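Local coordinates for polyketide synthase PksL (Bacillus subtilis, PDB 5E1V), which probably dehydrates beta-hydroxyacyl intermediates held on an acyl carrier protein, as the dehydratase domain of a split trans-AT polyketide synthase module linked to bacillaene, at residues D167-E172 and T235-S240; V251-F256 and A264-F269; V70-I75 and I92-G97. All blocks are in the same frame, centred on the assembly; numbering follows the deposited sequence.

The three contacts are antiparallel strand pairings in a chain built, as in related dehydratases, as a double hotdog. Contacts 1 and 2 both belong to the C-terminal half. Their centres are 10 Å apart, and strands 232-245 and 248-256 are neighbours, so the two pairings share one run of sheet. They are joined by salt bridges from Glu-254 of contact 2: Lys-238 NZ lies 2.6 Å from Glu-254 OE2, and Arg-236 NH2 lies 3.0 Å from Glu-254 OE1. Contact 3 belongs to the N-terminal half, on the opposite side of the chain's centre. Its nearest atoms are about 16 Å from contact 2 and about 24 Å from contact 1.

Contact 1: residues D167-E172 and T235-S240; sequences DGVLLE and TRIKRS
The guanidinium of Arg-239 comes back to the start of the partner strand, with Asp-167 N at its edge near the plane; NE is bonded to the carbonyl of Glu-166. The guanidinium of Arg-236 carries the CE of Lys-238 on one face, 3.3 Å above its plane and offset toward the rim. Arg-236 and Lys-238 both form salt bridges to Glu-254, and Arg-236 also reaches Glu-121, so carboxylates probably balance the two neighbouring positive charges. The backbones beneath are antiparallel neighbours in the sheet of a hotdog fold, strands 168-172 and 235-238 running at 167° to each other.

Val-169 and Ile-237 form a hydrogen-bonded pair, as do Leu-171 and Thr-235, and all four side chains lie on the face covered by helix 190-203. Ile-237 CD1 sits between two partners, 3.6 Å from Leu-171 CD1 and 4.1 Å from Val-169 CG1. With chi1 at -41°, Leu-171 places CG beside its own backbone N and 3.3 Å from Thr-235 O, the same oxygen that Leu-171 N binds. The hydroxyl of Thr-235 turns to Ser-196 on that helix.

On the other face Leu-170 CD1 packs against Arg-236 CB at 4.0 Å. Gly-168 CA lies 3.3 Å from Ile-237 O, where a CB would collide with that oxygen. Beyond it Asp-167 O is gripped twice: Arg-239 N donates to it in a nearly straight bond of 2.9 Å, and a water that donates to it at 2.8 Å accepts a bond from Ser-240 N.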
loop_
_atom_site.group_PDB
_atom_site.type_symbol
_atom_site.label_atom_id
_atom_site.label_comp_id
_atom_site.label_asym_id
_atom_site.label_seq_id
_atom_site.Cartn_x
_atom_site.Cartn_y
_atom_site.Cartn_z
ATOM N N ASP A 167 23.404 3.504 -1.974
ATOM C CA ASP A 167 22.685 4.005 -0.825
ATOM C C ASP A 167 21.163 3.763 -0.815
ATOM O O ASP A 167 20.516 3.934 0.205
ATOM C CB ASP A 167 22.986 5.496 -0.663
ATOM C CG ASP A 167 24.332 5.743 0.042
ATOM O OD1 ASP A 167 25.102 4.766 0.251
ATOM O OD2 ASP A 167 24.603 6.904 0.399
ATOM N N GLY A 168 20.597 3.333 -1.929
ATOM C CA GLY A 168 19.172 3.063 -1.914
ATOM C C GLY A 168 18.647 2.931 -3.301
ATOM O O GLY A 168 19.384 2.562 -4.238
ATOM N N VAL A 169 17.367 3.223 -3.446
ATOM C CA VAL A 169 16.739 3.098 -4.754
ATOM C C VAL A 169 15.766 4.249 -4.857
ATOM O O VAL A 169 15.281 4.729 -3.802
ATOM C CB VAL A 169 16.108 1.684 -4.824
ATOM C CG1 VAL A 169 14.583 1.721 -4.804
ATOM C CG2 VAL A 169 16.697 0.851 -5.953
ATOM N N LEU A 170 15.525 4.707 -6.085
ATOM C CA LEU A 170 14.459 5.655 -6.407
ATOM C C LEU A 170 13.526 5.042 -7.440
ATOM O O LEU A 170 13.983 4.618 -8.524
ATOM C CB LEU A 170 14.976 6.963 -6.981
ATOM C CG LEU A 170 13.857 8.003 -7.245
ATOM C CD1 LEU A 170 13.283 8.514 -5.930
ATOM C CD2 LEU A 170 14.276 9.197 -8.124
ATOM N N LEU A 171 12.222 5.004 -7.118
ATOM C CA LEU A 171 11.189 4.347 -7.976
ATOM C C LEU A 171 10.425 5.403 -8.677
ATOM O O LEU A 171 9.887 6.296 -8.030
ATOM C CB LEU A 171 10.173 3.524 -7.119
ATOM C CG LEU A 171 10.768 2.722 -5.982
ATOM C CD1 LEU A 171 9.700 1.934 -5.214
ATOM C CD2 LEU A 171 11.791 1.745 -6.590
ATOM N N GLU A 172 10.387 5.341 -10.014
ATOM C CA GLU A 172 9.681 6.309 -10.836
ATOM C C GLU A 172 8.466 5.560 -11.304
ATOM O O GLU A 172 8.573 4.711 -12.172
ATOM C CB GLU A 172 10.543 6.725 -12.070
ATOM C CG GLU A 172 9.856 7.649 -13.067
ATOM C CD GLU A 172 10.709 7.981 -14.315
ATOM O OE1 GLU A 172 11.790 7.393 -14.536
ATOM O OE2 GLU A 172 10.244 8.821 -15.083
ATOM N N THR A 235 9.228 7.422 -5.514
ATOM C CA THR A 235 9.454 6.796 -4.196
ATOM C C THR A 235 10.918 6.457 -3.897
ATOM O O THR A 235 11.568 5.646 -4.603
ATOM C CB THR A 235 8.662 5.504 -4.018
ATOM O OG1 THR A 235 7.294 5.773 -4.300
ATOM C CG2 THR A 235 8.866 4.942 -2.604
ATOM N N ARG A 236 11.392 6.948 -2.761
ATOM C CA ARG A 236 12.758 6.650 -2.383
ATOM C C ARG A 236 12.745 5.700 -1.235
ATOM O O ARG A 236 11.943 5.839 -0.302
ATOM C CB ARG A 236 13.501 7.913 -1.960
ATOM C CG ARG A 236 14.937 7.584 -1.518
ATOM C CD ARG A 236 15.671 8.804 -1.063
ATOM N NE ARG A 236 15.120 9.380 0.151
ATOM C CZ ARG A 236 15.357 10.638 0.510
ATOM N NH1 ARG A 236 16.175 11.390 -0.224
ATOM N NH2 ARG A 236 14.836 11.140 1.608
ATOM N N ILE A 237 13.612 4.707 -1.323
ATOM C CA ILE A 237 13.808 3.794 -0.265
ATOM C C ILE A 237 15.310 3.818 0.014
ATOM O O ILE A 237 16.110 3.521 -0.890
ATOM C CB ILE A 237 13.358 2.380 -0.661
ATOM C CG1 ILE A 237 11.871 2.427 -1.096
ATOM C CG2 ILE A 237 13.573 1.433 0.512
ATOM C CD1 ILE A 237 11.478 1.457 -2.147
ATOM N N LYS A 238 15.656 4.159 1.247
ATOM C CA LYS A 238 17.049 4.193 1.682
ATOM C C LYS A 238 17.481 2.861 2.230
ATOM O O LYS A 238 16.771 2.196 3.044
ATOM C CB LYS A 238 17.249 5.289 2.740
ATOM C CG LYS A 238 16.959 6.723 2.318
ATOM C CD LYS A 238 17.540 7.666 3.389
ATOM C CE LYS A 238 16.891 9.036 3.439
ATOM N NZ LYS A 238 15.502 9.018 4.020
ATOM N N ARG A 239 18.691 2.421 1.841
ATOM C CA ARG A 239 19.166 1.117 2.335
ATOM C C ARG A 239 19.189 1.097 3.859
ATOM O O ARG A 239 18.946 0.054 4.487
ATOM C CB ARG A 239 20.586 0.775 1.763
ATOM C CG ARG A 239 21.014 -0.679 1.953
ATOM C CD ARG A 239 22.416 -0.899 1.413
ATOM N NE ARG A 239 22.558 -0.460 0.036
ATOM C CZ ARG A 239 22.076 -1.093 -1.035
ATOM N NH1 ARG A 239 21.378 -2.224 -0.924
ATOM N NH2 ARG A 239 22.266 -0.566 -2.244
ATOM N N SER A 240 19.466 2.247 4.473
ATOM C CA SER A 240 19.561 2.318 5.937
ATOM C C SER A 240 18.234 2.001 6.641
ATOM O O SER A 240 18.233 1.668 7.830
ATOM C CB SER A 240 20.066 3.689 6.390
ATOM O OG SER A 240 19.219 4.731 5.948
HETATM O O HOH W 1 20.999 4.601 2.895
#

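Contact 2: residues V251-F256 and A264-F269; sequences VTLEFF and AELKNF
Thr-252 meets segment 264-269 with every atom of its side chain. CB lies 4.0 Å from Leu-266 O. From there the hydroxyl leans along the partner strand, OG1 being held beside its own backbone N (chi1 -80°), and accepts an almost straight hydrogen bond of 3.0 Å from Asn-268 N. The methyl CG2 takes the other branch and rests 3.8 Å from Glu-265 CD. A valine here would probably leave Asn-268 N without its acceptor, just where the strand is irregular.

That irregularity is a beta bulge. Val-251 pairs with Phe-269 and Leu-253 with Leu-266, so Lys-267 and Asn-268 together face the single residue Thr-252. Asn-268 has a positive phi of 50°, and the bond from Phe-269 N to Val-251 O is weak.

Glu-265 and Glu-254 stand side by side, their OE1 atoms 3.7 Å apart and their carboxylate planes turned 64° from each other. Lys-262 forms salt bridges to both OE1 atoms, Lys-238 and Arg-236 form others to Glu-254, and together these positive charges are likely to offset the repulsion.

On the apolar face Leu-253 CD1 touches Leu-266 CD2 and also approaches Phe-269 CD2, at 4.0 Å. Val-251 CG2 lies 3.7 Å from the same ring atom, while the ring of Phe-255 turns its edge to the Ala-264 carbonyl. Val-251, Leu-253 and Phe-255 rest on helix 190-203; this bulged beta hairpin laid against a long helix is consistent with the hotdog fold.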
loop_
_atom_site.group_PDB
_atom_site.type_symbol
_atom_site.label_atom_id
_atom_site.label_comp_id
_atom_site.label_asym_id
_atom_site.label_seq_id
_atom_site.Cartn_x
_atom_site.Cartn_y
_atom_site.Cartn_z
ATOM N N VAL A 251 10.883 -1.814 5.762
ATOM C CA VAL A 251 11.353 -0.798 4.869
ATOM C C VAL A 251 10.597 0.494 5.210
ATOM O O VAL A 251 9.567 0.448 5.848
ATOM C CB VAL A 251 11.043 -1.100 3.397
ATOM C CG1 VAL A 251 11.752 -2.365 2.971
ATOM C CG2 VAL A 251 9.541 -1.318 3.201
ATOM N N THR A 252 11.117 1.626 4.768
ATOM C CA THR A 252 10.460 2.904 4.983
ATOM C C THR A 252 10.342 3.496 3.576
ATOM O O THR A 252 11.322 3.612 2.849
ATOM C CB THR A 252 11.161 3.845 6.012
ATOM O OG1 THR A 252 10.847 3.463 7.359
ATOM C CG2 THR A 252 10.588 5.278 5.843
ATOM N N LEU A 253 9.101 3.829 3.176
ATOM C CA LEU A 253 8.815 4.333 1.836
ATOM C C LEU A 253 8.610 5.842 1.874
ATOM O O LEU A 253 7.772 6.325 2.616
ATOM C CB LEU A 253 7.525 3.634 1.240
ATOM C CG LEU A 253 7.465 2.111 1.080
ATOM C CD1 LEU A 253 6.103 1.592 0.516
ATOM C CD2 LEU A 253 8.682 1.546 0.319
ATOM N N GLU A 254 9.357 6.607 1.060
ATOM C CA GLU A 254 9.241 8.066 1.104
ATOM C C GLU A 254 8.668 8.524 -0.215
ATOM O O GLU A 254 9.243 8.232 -1.226
ATOM C CB GLU A 254 10.618 8.707 1.365
ATOM C CG GLU A 254 11.201 8.249 2.676
ATOM C CD GLU A 254 12.570 8.838 2.892
ATOM O OE1 GLU A 254 12.637 10.040 3.303
ATOM O OE2 GLU A 254 13.534 8.097 2.575
ATOM N N PHE A 255 7.545 9.216 -0.205
ATOM C CA PHE A 255 6.898 9.628 -1.420
ATOM C C PHE A 255 7.144 11.082 -1.802
ATOM O O PHE A 255 6.922 11.989 -1.032
ATOM C CB PHE A 255 5.428 9.282 -1.407
ATOM C CG PHE A 255 5.166 7.840 -1.092
ATOM C CD1 PHE A 255 5.037 7.424 0.249
ATOM C CD2 PHE A 255 4.994 6.919 -2.077
ATOM C CE1 PHE A 255 4.761 6.108 0.559
ATOM C CE2 PHE A 255 4.764 5.596 -1.757
ATOM C CZ PHE A 255 4.615 5.196 -0.459
ATOM N N PHE A 256 7.540 11.273 -3.064
ATOM C CA PHE A 256 7.738 12.595 -3.634
ATOM C C PHE A 256 6.920 12.875 -4.898
ATOM O O PHE A 256 6.759 11.987 -5.752
ATOM C CB PHE A 256 9.231 12.729 -4.004
ATOM C CG PHE A 256 10.150 12.631 -2.843
ATOM C CD1 PHE A 256 10.582 11.414 -2.393
ATOM C CD2 PHE A 256 10.604 13.764 -2.212
ATOM C CE1 PHE A 256 11.405 11.308 -1.317
ATOM C CE2 PHE A 256 11.458 13.676 -1.145
ATOM C CZ PHE A 256 11.865 12.436 -0.698
ATOM N N ALA A 264 4.725 12.342 1.346
ATOM C CA ALA A 264 4.247 11.316 2.198
ATOM C C ALA A 264 5.346 10.386 2.690
ATOM O O ALA A 264 6.428 10.258 2.149
ATOM C CB ALA A 264 3.079 10.516 1.545
ATOM N N GLU A 265 5.036 9.662 3.734
ATOM C CA GLU A 265 5.943 8.617 4.164
ATOM C C GLU A 265 5.217 7.498 4.846
ATOM O O GLU A 265 4.425 7.736 5.750
ATOM C CB GLU A 265 6.985 9.164 5.148
ATOM C CG GLU A 265 8.012 8.121 5.611
ATOM C CD GLU A 265 9.126 8.774 6.436
ATOM O OE1 GLU A 265 10.123 9.215 5.851
ATOM O OE2 GLU A 265 8.973 8.909 7.641
ATOM N N LEU A 266 5.539 6.270 4.431
ATOM C CA LEU A 266 5.109 5.056 5.165
ATOM C C LEU A 266 6.251 4.553 5.973
ATOM O O LEU A 266 7.187 3.950 5.405
ATOM C CB LEU A 266 4.643 3.930 4.212
ATOM C CG LEU A 266 3.898 2.748 4.783
ATOM C CD1 LEU A 266 2.585 3.074 5.423
ATOM C CD2 LEU A 266 3.629 1.749 3.727
ATOM N N LYS A 267 6.201 4.774 7.273
ATOM C CA LYS A 267 7.366 4.356 8.121
ATOM C C LYS A 267 7.284 2.930 8.645
ATOM O O LYS A 267 6.263 2.497 9.171
ATOM C CB LYS A 267 7.517 5.395 9.238
ATOM C CG LYS A 267 8.699 5.234 10.201
ATOM C CD LYS A 267 8.839 6.551 11.001
ATOM C CE LYS A 267 9.897 6.457 12.117
ATOM N NZ LYS A 267 11.106 5.739 11.632
ATOM N N ASN A 268 8.383 2.160 8.512
ATOM C CA ASN A 268 8.453 0.742 8.953
ATOM C C ASN A 268 7.297 -0.114 8.448
ATOM O O ASN A 268 6.564 -0.714 9.182
ATOM C CB ASN A 268 8.657 0.653 10.446
ATOM C CG ASN A 268 10.131 0.845 10.799
ATOM O OD1 ASN A 268 10.982 0.148 10.246
ATOM N ND2 ASN A 268 10.432 1.800 11.648
ATOM N N PHE A 269 7.164 -0.085 7.140
ATOM C CA PHE A 269 6.346 -1.067 6.420
ATOM C C PHE A 269 7.004 -2.446 6.621
ATOM O O PHE A 269 8.075 -2.741 6.053
ATOM C CB PHE A 269 6.225 -0.681 4.972
ATOM C CG PHE A 269 5.626 -1.729 4.090
ATOM C CD1 PHE A 269 4.760 -2.641 4.579
ATOM C CD2 PHE A 269 5.942 -1.782 2.747
ATOM C CE1 PHE A 269 4.216 -3.617 3.768
ATOM C CE2 PHE A 269 5.440 -2.782 1.941
ATOM C CZ PHE A 269 4.555 -3.704 2.465
#

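Contact 3: residues V70-I75 and I92-G97; sequences VIVLNI and IEKRDG
Four backbone hydrogen bonds tie Val-70 to Lys-94 and Val-72 to Ile-92, each pair exchanging one bond in either direction. The bond from Lys-94 N to Val-70 O is the shortest of them at 2.8 Å, and its reverse runs from Val-70 N to Lys-94 O. At the next hydrogen-bonded pair Val-72 N donates to Ile-92 O, and Ile-92 N to Val-72 O is the longest of the four at 3.1 Å. Between the two pairs Ile-71 and Glu-93 form a non-hydrogen-bonded pair, where Glu-93 CA makes a CA-H...O contact of 3.3 Å with Val-70 O.

The strands belong to the beta hairpin 70-81 and 84-94, in the N-terminal hotdog half of the chain. Their short segments lie at 146°, well away from exactly antiparallel. Strand 4-11 runs along the other edge of strand 70-81, bonding to the backbones of Ile-71, Leu-73 and Ile-75.

Apolar contact is made mostly by hydrocarbon parts of charged residues. Ile-71 bends at its second torsion (chi2 46°), which brings CD1 to 3.6 Å from Glu-93 CG. On the other face the extended chain of Lys-94 slants over Val-72, its CE 3.8 Å from Val-72 CG2. The amino group of Lys-94 reaches past that methyl, NZ being 4.2 Å from Val-72 CG2.

A charge pair forms on the Glu-93 side, within segment 92-97. The carboxylate of Glu-93 forms a salt bridge to the second residue along, OE2 lying 3.4 Å from Arg-95 NH1. The same NH1 has a second carboxylate partner in Glu-66.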
loop_
_atom_site.group_PDB
_atom_site.type_symbol
_atom_site.label_atom_id
_atom_site.label_comp_id
_atom_site.label_asym_id
_atom_site.label_seq_id
_atom_site.Cartn_x
_atom_site.Cartn_y
_atom_site.Cartn_z
ATOM N N VAL A 70 -18.391 -12.801 -2.193
ATOM C CA VAL A 70 -18.287 -11.330 -1.901
ATOM C C VAL A 70 -17.867 -11.225 -0.457
ATOM O O VAL A 70 -18.439 -11.969 0.348
ATOM C CB VAL A 70 -19.638 -10.606 -2.043
ATOM C CG1 VAL A 70 -19.538 -9.157 -1.556
ATOM C CG2 VAL A 70 -20.152 -10.616 -3.468
ATOM N N ILE A 71 -16.895 -10.370 -0.111
ATOM C CA ILE A 71 -16.584 -10.124 1.268
ATOM C C ILE A 71 -17.194 -8.742 1.623
ATOM O O ILE A 71 -16.846 -7.699 1.067
ATOM C CB ILE A 71 -15.066 -10.197 1.621
ATOM C CG1 ILE A 71 -14.524 -11.643 1.744
ATOM C CG2 ILE A 71 -14.803 -9.496 2.978
ATOM C CD1 ILE A 71 -14.913 -12.617 0.676
ATOM N N VAL A 72 -18.114 -8.756 2.574
ATOM C CA VAL A 72 -18.746 -7.537 2.999
ATOM C C VAL A 72 -17.937 -7.054 4.190
ATOM O O VAL A 72 -17.985 -7.675 5.251
ATOM C CB VAL A 72 -20.190 -7.781 3.352
ATOM C CG1 VAL A 72 -20.807 -6.480 3.840
ATOM C CG2 VAL A 72 -20.936 -8.353 2.118
ATOM N N LEU A 73 -17.148 -6.001 3.981
ATOM C CA LEU A 73 -16.176 -5.516 4.945
ATOM C C LEU A 73 -16.727 -4.287 5.669
ATOM O O LEU A 73 -16.978 -3.248 5.065
ATOM C CB LEU A 73 -14.812 -5.226 4.266
ATOM C CG LEU A 73 -13.565 -4.930 5.153
ATOM C CD1 LEU A 73 -13.113 -6.149 5.921
ATOM C CD2 LEU A 73 -12.340 -4.417 4.370
ATOM N N ASN A 74 -16.900 -4.436 6.970
ATOM C CA ASN A 74 -17.417 -3.400 7.816
ATOM C C ASN A 74 -16.236 -2.726 8.441
ATOM O O ASN A 74 -15.431 -3.411 9.113
ATOM C CB ASN A 74 -18.330 -4.058 8.840
ATOM C CG ASN A 74 -19.765 -4.056 8.397
ATOM O OD1 ASN A 74 -20.095 -3.597 7.305
ATOM N ND2 ASN A 74 -20.644 -4.507 9.275
ATOM N N ILE A 75 -16.045 -1.426 8.138
ATOM C CA ILE A 75 -14.967 -0.627 8.751
ATOM C C ILE A 75 -15.594 0.304 9.789
ATOM O O ILE A 75 -16.429 1.123 9.435
ATOM C CB ILE A 75 -14.112 0.103 7.720
ATOM C CG1 ILE A 75 -13.551 -0.920 6.743
ATOM C CG2 ILE A 75 -12.915 0.812 8.324
ATOM C CD1 ILE A 75 -13.214 -0.309 5.447
ATOM N N ILE A 92 -17.502 -10.492 6.497
ATOM C CA ILE A 92 -18.273 -11.726 6.303
ATOM C C ILE A 92 -18.333 -12.093 4.825
ATOM O O ILE A 92 -18.703 -11.273 4.010
ATOM C CB ILE A 92 -19.732 -11.453 6.764
ATOM C CG1 ILE A 92 -19.717 -10.990 8.228
ATOM C CG2 ILE A 92 -20.572 -12.693 6.516
ATOM C CD1 ILE A 92 -21.020 -10.435 8.815
ATOM N N GLU A 93 -18.046 -13.338 4.494
ATOM C CA GLU A 93 -18.141 -13.798 3.134
ATOM C C GLU A 93 -19.541 -14.302 2.724
ATOM O O GLU A 93 -20.083 -15.182 3.358
ATOM C CB GLU A 93 -17.119 -14.906 2.908
ATOM C CG GLU A 93 -17.131 -15.382 1.439
ATOM C CD GLU A 93 -16.924 -16.868 1.246
ATOM O OE1 GLU A 93 -17.834 -17.640 1.580
ATOM O OE2 GLU A 93 -15.894 -17.272 0.675
ATOM N N LYS A 94 -20.091 -13.748 1.648
ATOM C CA LYS A 94 -21.427 -14.063 1.176
ATOM C C LYS A 94 -21.267 -14.776 -0.132
ATOM O O LYS A 94 -20.505 -14.378 -1.019
ATOM C CB LYS A 94 -22.298 -12.822 1.033
ATOM C CG LYS A 94 -22.812 -12.292 2.364
ATOM C CD LYS A 94 -23.777 -11.116 2.198
ATOM C CE LYS A 94 -23.888 -10.319 3.496
ATOM N NZ LYS A 94 -24.816 -9.161 3.366
ATOM N N ARG A 95 -21.953 -15.891 -0.250
ATOM C CA ARG A 95 -21.863 -16.616 -1.477
ATOM C C ARG A 95 -23.090 -17.477 -1.611
ATOM O O ARG A 95 -24.031 -17.418 -0.803
ATOM C CB ARG A 95 -20.616 -17.481 -1.470
ATOM C CG ARG A 95 -19.986 -17.694 -2.842
ATOM C CD ARG A 95 -19.457 -19.103 -2.967
ATOM N NE ARG A 95 -18.258 -19.268 -2.147
ATOM C CZ ARG A 95 -17.022 -19.480 -2.614
ATOM N NH1 ARG A 95 -15.989 -19.613 -1.764
ATOM N NH2 ARG A 95 -16.807 -19.564 -3.906
ATOM N N ASP A 96 -23.048 -18.268 -2.659
ATOM C CA ASP A 96 -24.003 -19.330 -2.934
ATOM C C ASP A 96 -23.359 -20.004 -4.170
ATOM O O ASP A 96 -23.421 -19.390 -5.233
ATOM C CB ASP A 96 -25.364 -18.723 -3.275
ATOM C CG ASP A 96 -26.219 -18.385 -2.016
ATOM O OD1 ASP A 96 -26.674 -17.229 -1.914
ATOM O OD2 ASP A 96 -26.402 -19.223 -1.105
ATOM N N GLY A 97 -22.623 -21.125 -4.070
ATOM C CA GLY A 97 -22.095 -21.772 -2.841
ATOM C C GLY A 97 -22.901 -21.841 -1.540
ATOM O O GLY A 97 -24.110 -22.066 -1.560
#